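Local coordinates for protein putative O-methyltransferase (PDB 3TFW) that probably transfers a methyl group from S-adenosylmethionine to a hydroxyl oxygen of a substrate that is not established, at residues 58-63 / 82-87. Residues are numbered along the deposited sequence; the frame is centred on the assembly and turned at random.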
# COMPACT_ATOMS: atom_id res chain seq x y z
N LEU A 58 0.53 -6.89 4.35
CA LEU A 58 0.09 -6.12 5.52
C LEU A 58 -0.00 -6.97 6.79
O LEU A 58 0.34 -6.51 7.89
CB LEU A 58 -1.23 -5.41 5.24
CG LEU A 58 -1.15 -4.36 4.13
CD1 LEU A 58 -2.49 -3.67 3.98
CD2 LEU A 58 -0.06 -3.33 4.43
N VAL A 59 -0.44 -8.22 6.66
CA VAL A 59 -0.43 -9.15 7.79
C VAL A 59 1.00 -9.38 8.29
O VAL A 59 1.26 -9.30 9.49
CB VAL A 59 -1.12 -10.50 7.45
CG1 VAL A 59 -1.09 -11.44 8.65
CG2 VAL A 59 -2.56 -10.27 7.00
N ARG A 60 1.92 -9.63 7.37
CA ARG A 60 3.33 -9.80 7.74
C ARG A 60 3.93 -8.56 8.39
O ARG A 60 4.67 -8.68 9.37
CB ARG A 60 4.18 -10.18 6.52
CG ARG A 60 3.83 -11.53 5.96
CD ARG A 60 4.89 -11.96 4.97
NE ARG A 60 4.40 -13.10 4.21
CZ ARG A 60 5.11 -13.77 3.31
NH1 ARG A 60 6.36 -13.41 3.05
NH2 ARG A 60 4.56 -14.79 2.67
N LEU A 61 3.60 -7.38 7.86
CA LEU A 61 4.14 -6.12 8.37
C LEU A 61 3.63 -5.79 9.77
O LEU A 61 4.37 -5.25 10.60
CB LEU A 61 3.83 -4.96 7.42
CG LEU A 61 4.60 -4.89 6.09
CD1 LEU A 61 3.91 -3.93 5.16
CD2 LEU A 61 6.05 -4.47 6.34
N THR A 62 2.36 -6.09 10.02
CA THR A 62 1.80 -5.87 11.34
C THR A 62 2.14 -6.99 12.31
O THR A 62 1.88 -6.86 13.51
CB THR A 62 0.25 -5.69 11.32
OG1 THR A 62 -0.38 -6.79 10.64
CG2 THR A 62 -0.14 -4.36 10.68
N GLN A 63 2.73 -8.08 11.80
CA GLN A 63 2.93 -9.30 12.59
C GLN A 63 1.61 -9.69 13.27
O GLN A 63 1.60 -10.09 14.45
CB GLN A 63 4.05 -9.12 13.63
CG GLN A 63 5.44 -8.91 13.02
CD GLN A 63 6.52 -8.69 14.08
OE1 GLN A 63 6.34 -7.91 15.02
NE2 GLN A 63 7.64 -9.38 13.92
N ALA A 82 -5.53 -14.97 6.08
CA ALA A 82 -5.43 -16.04 7.08
C ALA A 82 -4.20 -16.92 6.91
O ALA A 82 -3.62 -17.38 7.91
CB ALA A 82 -6.71 -16.89 7.09
N ARG A 83 -3.77 -17.14 5.67
CA ARG A 83 -2.54 -17.94 5.43
C ARG A 83 -1.30 -17.37 6.10
O ARG A 83 -0.35 -18.11 6.39
CB ARG A 83 -2.28 -18.07 3.93
CG ARG A 83 -3.12 -19.10 3.26
CD ARG A 83 -3.11 -18.85 1.78
NE ARG A 83 -3.71 -19.95 1.05
CZ ARG A 83 -3.58 -20.13 -0.26
NH1 ARG A 83 -2.86 -19.27 -0.97
NH2 ARG A 83 -4.17 -21.16 -0.85
N GLU A 84 -1.30 -16.06 6.36
CA GLU A 84 -0.15 -15.39 6.93
C GLU A 84 -0.14 -15.36 8.45
O GLU A 84 0.81 -14.90 9.05
CB GLU A 84 -0.00 -13.97 6.36
CG GLU A 84 0.08 -13.92 4.84
CD GLU A 84 1.26 -14.70 4.28
OE1 GLU A 84 2.29 -14.82 4.97
OE2 GLU A 84 1.15 -15.18 3.14
N LEU A 85 -1.22 -15.85 9.07
CA LEU A 85 -1.30 -15.90 10.53
C LEU A 85 -0.39 -16.99 11.10
O LEU A 85 -0.20 -18.04 10.48
CB LEU A 85 -2.75 -16.14 10.98
CG LEU A 85 -3.77 -15.01 10.82
CD1 LEU A 85 -5.19 -15.55 11.06
CD2 LEU A 85 -3.49 -13.87 11.80
N PRO A 86 0.18 -16.74 12.30
CA PRO A 86 0.88 -17.80 13.04
C PRO A 86 -0.09 -18.90 13.47
O PRO A 86 -1.31 -18.74 13.33
CB PRO A 86 1.43 -17.06 14.27
CG PRO A 86 0.52 -15.90 14.45
CD PRO A 86 0.16 -15.47 13.05
N ALA A 87 0.44 -20.00 14.00
CA ALA A 87 -0.37 -21.14 14.46
C ALA A 87 -1.42 -20.77 15.52
O ALA A 87 -2.48 -21.39 15.58
CB ALA A 87 0.54 -22.26 14.96
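In the Rossmann-like fold of class I methyltransferases, helix 49-62 leads into strand 66-70, the first strand of the sheet, and helix 76-82 leads on to strand 90-95; here the C-terminal turn of the former helix meets the loop that follows the latter, through Val59 and Arg60 on one side and Glu84 on the other. Glu84 stands at the third position of a type I beta turn from Ala82 to Leu85, closed by Leu85 N to Ala82 O at 3.1 Å. Its CB bond is directed at the helix, where CG1 of Val59 packs on Glu84 CB at 3.6 Å. With CG1 anti to the backbone N (chi1 180°), that methyl reaches the turn, while the valine side chain also touches Ile67 of strand 66-70, as does Leu85 from the loop.

Beside this apolar contact runs a salt bridge. The Arg60 chain, extended from CG to NE, brings the guanidinium edge to the carboxylate, whereas the Glu84 chain folds at chi2 (-59°) to meet it. Arg60 NE donates to Glu84 OE1 at 2.8 Å, reaching that oxygen from well above the carboxylate plane. Arg60 NH2 adds weak bonds to Glu84 OE1 at 3.2 Å and Glu84 OE2 at 3.5 Å. Because the two planes are 47° apart, this is a twisted, uneven pairing, not a flat two-pronged one.

Across the dimer interface, Arg60 forms a cation-pi contact with Trp223 of the second subunit, and its NH1 a weak hydrogen bond with Thr204 of that subunit. Glu84 thus holds the NE and NH2 side of a guanidinium that also serves the interface, and its negative charge probably helps to offset the arginine's positive charge there.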